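Local coordinates for p-47 protein (Clostridium botulinum E1 str. 'BoNT E Beluga', PDB 5WIX) that is of unknown function but adopts a TULIP-domain fold with a topology like that of bactericidal/permeability-increasing protein, which is consistent with lipid binding, at residues A[259-262]-A[263-266]; A[306-309]-A[310-313]. All blocks are in the same frame, centred on the assembly; numbering follows the deposited sequence.

Interaction 1: A[259-262]-A[263-266]; sequences NITS and NNFN
Phe265 and Ser262 close a type I beta turn, which carries the loop after helix 240-252 into strand 265-269 of the TULIP-type sheet. The backbone bond of the turn runs from Phe265 N to Ser262 O (2.7 Å).

A side-chain bond ties the turn back to the incoming chain: Asn264 OD1 accepts the N-H of Thr261, N to OD1 3.1 Å, with the donor tilted 20° from the carbonyl plane. The other end of this amide is used as well, because Asn264 ND2 bonds Asn281. Both ends of the group are thus held, which should fix its rotation. Asn264 crosses Ile260 at about a right angle, and OD1 also rests 3.6 Å from Ile260 CG2.

The apolar part lies on the buried side. Phe265 meets Ser262 at the edge of its ring, CD2 to CA 3.7 Å, while Phe302 packs edge-to-face with the same ring and Leu283 touches both Ile260 and Phe265. With Ile260 CG1 beside the backbone N (chi1 -46°), the other branch, CG2, is set anti to that N and meets the ring obliquely, CG2 to Phe265 CE2 3.6 Å.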
loop_
_atom_site.group_PDB
_atom_site.type_symbol
_atom_site.label_atom_id
_atom_site.label_comp_id
_atom_site.label_asym_id
_atom_site.label_seq_id
_atom_site.Cartn_x
_atom_site.Cartn_y
_atom_site.Cartn_z
ATOM N N ASN A 259 32.545 -2.484 -3.729
ATOM C CA ASN A 259 32.858 -1.249 -3.007
ATOM C C ASN A 259 31.731 -0.246 -3.131
ATOM O O ASN A 259 31.920 0.963 -2.931
ATOM C CB ASN A 259 34.175 -0.637 -3.486
ATOM C CG ASN A 259 35.329 -1.608 -3.381
ATOM O OD1 ASN A 259 35.553 -2.225 -2.326
ATOM N ND2 ASN A 259 36.053 -1.782 -4.491
ATOM N N ILE A 260 30.552 -0.763 -3.471
ATOM C CA ILE A 260 29.329 0.022 -3.380
ATOM C C ILE A 260 28.217 -0.738 -2.652
ATOM O O ILE A 260 27.908 -1.891 -2.991
ATOM C CB ILE A 260 28.831 0.451 -4.748
ATOM C CG1 ILE A 260 30.007 1.002 -5.563
ATOM C CG2 ILE A 260 27.812 1.524 -4.541
ATOM C CD1 ILE A 260 29.724 1.293 -7.012
ATOM N N THR A 261 27.634 -0.088 -1.640
ATOM C CA THR A 261 26.663 -0.745 -0.771
ATOM C C THR A 261 25.518 0.094 -0.203
ATOM O O THR A 261 25.194 -0.076 0.969
ATOM C CB THR A 261 27.334 -1.359 0.486
ATOM O OG1 THR A 261 27.802 -0.312 1.348
ATOM C CG2 THR A 261 28.451 -2.335 0.139
ATOM N N SER A 262 24.904 0.980 -0.977
ATOM C CA SER A 262 23.727 1.730 -0.480
ATOM C C SER A 262 24.039 2.712 0.648
ATOM O O SER A 262 23.445 3.788 0.716
ATOM C CB SER A 262 22.608 0.787 0.002
ATOM O OG SER A 262 22.763 0.445 1.367
ATOM N N ASN A 263 24.939 2.334 1.548
ATOM C CA ASN A 263 25.516 3.286 2.476
ATOM C C ASN A 263 26.179 4.389 1.646
ATOM O O ASN A 263 26.312 5.532 2.094
ATOM C CB ASN A 263 26.524 2.612 3.412
ATOM C CG ASN A 263 26.854 3.475 4.615
ATOM O OD1 ASN A 263 25.980 4.178 5.137
ATOM N ND2 ASN A 263 28.119 3.445 5.056
ATOM N N ASN A 264 26.568 4.025 0.419
ATOM C CA ASN A 264 27.039 4.970 -0.586
ATOM C C ASN A 264 25.950 5.837 -1.211
ATOM O O ASN A 264 26.266 6.808 -1.907
ATOM C CB ASN A 264 27.763 4.219 -1.697
ATOM C CG ASN A 264 29.078 3.644 -1.231
ATOM O OD1 ASN A 264 29.357 2.459 -1.399
ATOM N ND2 ASN A 264 29.883 4.479 -0.607
ATOM N N PHE A 265 24.680 5.497 -0.954
ATOM C CA PHE A 265 23.526 6.184 -1.561
ATOM C C PHE A 265 22.596 6.910 -0.602
ATOM O O PHE A 265 22.330 6.448 0.513
ATOM C CB PHE A 265 22.676 5.191 -2.343
ATOM C CG PHE A 265 23.307 4.729 -3.607
ATOM C CD1 PHE A 265 23.183 5.478 -4.759
ATOM C CD2 PHE A 265 24.045 3.557 -3.638
ATOM C CE1 PHE A 265 23.760 5.059 -5.925
ATOM C CE2 PHE A 265 24.638 3.132 -4.797
ATOM C CZ PHE A 265 24.495 3.888 -5.946
ATOM N N ASN A 266 22.073 8.039 -1.076
ATOM C CA ASN A 266 21.004 8.768 -0.401
ATOM C C ASN A 266 19.709 8.732 -1.204
ATOM O O ASN A 266 19.732 8.636 -2.434
ATOM C CB ASN A 266 21.413 10.223 -0.166
ATOM C CG ASN A 266 21.980 10.449 1.216
ATOM O OD1 ASN A 266 21.797 9.619 2.113
ATOM N ND2 ASN A 266 22.664 11.579 1.406
#

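Interaction 2: A[306-309]-A[310-313]; sequences LFEG and NKLK
Phe307 and Lys311 face each other as the last hydrogen-bonded pair of an antiparallel beta hairpin, strands 293-307 and 311-322, with Glu308, Gly309 and Asn310 forming the loop. Phe307 N bonds Lys311 O at 2.7 Å, and Lys311 N returns the bond to Phe307 O at 3.1 Å. Within the loop, Asn310 N reaches Glu308 O at 3.0 Å; this closes a classic gamma turn centred on Gly309, whose positive phi of 81° suits glycine.

Two faces of the hairpin carry different chemistry. On the face of Phe307 and Lys311, the aromatic ring lies between two aliphatic chains: Glu308 CG lies 3.9 Å above one face, offset toward the rim, and Lys313 CD lies over the opposite one. Lys313 gets there by bending at chi2 and chi3, and its NZ ends above the rim, 3.9 Å from Phe307 CE1. Lys311 CB comes at the ring obliquely. Further out, the Lys311 chain is extended until chi4 (61°) turns NZ back over the loop. There it meets two acceptors: Glu308 OE1 at 3.3 Å, a salt bridge with a weak hydrogen bond, and Asn310 OD1 at 3.1 Å, which it approaches in the carbonyl plane. The ammonium group thereby links both outer residues of the loop.

Leu306 and Leu312, a non-hydrogen-bonded pair, occupy the reverse face. Leu306 has CG anti to its N (chi1 -165°), bringing CD1 across to Leu312 CD2 at 3.7 Å.

These leucines pack on helix 240-252 through Met244, and Leu312 also touches Leu248. Alongside, strand 328-343 pairs with 311-322, and Phe351 of strand 348-363 touches Leu312. Gly309, at the loop, shares a backbone hydrogen bond with Val424.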
loop_
_atom_site.group_PDB
_atom_site.type_symbol
_atom_site.label_atom_id
_atom_site.label_comp_id
_atom_site.label_asym_id
_atom_site.label_seq_id
_atom_site.Cartn_x
_atom_site.Cartn_y
_atom_site.Cartn_z
ATOM N N LEU A 306 12.272 8.885 -10.843
ATOM C CA LEU A 306 11.213 8.183 -11.567
ATOM C C LEU A 306 10.636 9.079 -12.654
ATOM O O LEU A 306 10.412 10.274 -12.443
ATOM C CB LEU A 306 10.120 7.719 -10.623
ATOM C CG LEU A 306 9.194 6.679 -11.239
ATOM C CD1 LEU A 306 9.976 5.452 -11.628
ATOM C CD2 LEU A 306 8.078 6.314 -10.281
ATOM N N PHE A 307 10.377 8.487 -13.814
ATOM C CA PHE A 307 10.143 9.249 -15.041
ATOM C C PHE A 307 9.042 8.600 -15.908
ATOM O O PHE A 307 9.017 7.377 -16.093
ATOM C CB PHE A 307 11.493 9.374 -15.773
ATOM C CG PHE A 307 11.409 9.696 -17.241
ATOM C CD1 PHE A 307 11.195 10.991 -17.677
ATOM C CD2 PHE A 307 11.651 8.706 -18.188
ATOM C CE1 PHE A 307 11.159 11.283 -19.034
ATOM C CE2 PHE A 307 11.612 8.989 -19.546
ATOM C CZ PHE A 307 11.367 10.277 -19.970
ATOM N N GLU A 308 8.115 9.417 -16.401
ATOM C CA GLU A 308 6.977 8.939 -17.200
ATOM C C GLU A 308 6.233 7.761 -16.551
ATOM O O GLU A 308 5.824 6.829 -17.250
ATOM C CB GLU A 308 7.428 8.534 -18.621
ATOM C CG GLU A 308 7.470 9.692 -19.639
ATOM C CD GLU A 308 8.110 9.313 -20.978
ATOM O OE1 GLU A 308 8.280 8.099 -21.251
ATOM O OE2 GLU A 308 8.452 10.243 -21.754
ATOM N N GLY A 309 6.076 7.797 -15.226
ATOM C CA GLY A 309 5.294 6.794 -14.516
ATOM C C GLY A 309 5.962 5.466 -14.206
ATOM O O GLY A 309 6.105 5.113 -13.031
ATOM N N ASN A 310 6.363 4.724 -15.243
ATOM C CA ASN A 310 6.917 3.378 -15.052
ATOM C C ASN A 310 8.399 3.224 -15.474
ATOM O O ASN A 310 8.960 2.117 -15.426
ATOM C CB ASN A 310 6.063 2.347 -15.802
ATOM C CG ASN A 310 6.144 2.495 -17.323
ATOM O OD1 ASN A 310 6.433 3.577 -17.848
ATOM N ND2 ASN A 310 5.874 1.398 -18.039
ATOM N N LYS A 311 9.028 4.325 -15.878
ATOM C CA LYS A 311 10.436 4.278 -16.296
ATOM C C LYS A 311 11.395 5.005 -15.315
ATOM O O LYS A 311 11.017 5.989 -14.660
ATOM C CB LYS A 311 10.591 4.869 -17.715
ATOM C CG LYS A 311 9.679 4.256 -18.809
ATOM C CD LYS A 311 9.727 5.083 -20.114
ATOM C CE LYS A 311 8.551 4.801 -21.052
ATOM N NZ LYS A 311 7.194 5.110 -20.463
ATOM N N LEU A 312 12.631 4.514 -15.218
ATOM C CA LEU A 312 13.687 5.184 -14.443
ATOM C C LEU A 312 14.694 5.886 -15.359
ATOM O O LEU A 312 15.213 5.288 -16.306
ATOM C CB LEU A 312 14.418 4.180 -13.549
ATOM C CG LEU A 312 13.530 3.466 -12.534
ATOM C CD1 LEU A 312 14.134 2.142 -12.252
ATOM C CD2 LEU A 312 13.419 4.258 -11.245
ATOM N N LYS A 313 14.931 7.164 -15.082
ATOM C CA LYS A 313 15.906 7.971 -15.813
ATOM C C LYS A 313 17.172 8.046 -14.981
ATOM O O LYS A 313 17.177 8.626 -13.892
ATOM C CB LYS A 313 15.360 9.386 -16.092
ATOM C CG LYS A 313 16.323 10.339 -16.823
ATOM C CD LYS A 313 15.580 11.185 -17.892
ATOM C CE LYS A 313 15.226 12.590 -17.414
ATOM N NZ LYS A 313 14.382 13.341 -18.396
#

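Overall arrangement
Interactions 1 and 2 reach the same antiparallel sheet without touching: their centres are 22 Å apart and their nearest atoms about 11 Å. Residues 259-266 lead into strand 265-269, whose neighbour 275-279 pairs with 293-307, the strand that interaction 2 joins to 311-322 through its hairpin loop. Interaction 1 is partly buried, and its tie across the turn is an uncharged amide above a pair of buried hydrophobic residues. Interaction 2 is largely a surface contact, where an ion pair and lysine chains dress the outer face of a hairpin and leucines line the inner one. Helix 240-252 links the two settings, preceding the loop of interaction 1 and covering the leucines of interaction 2.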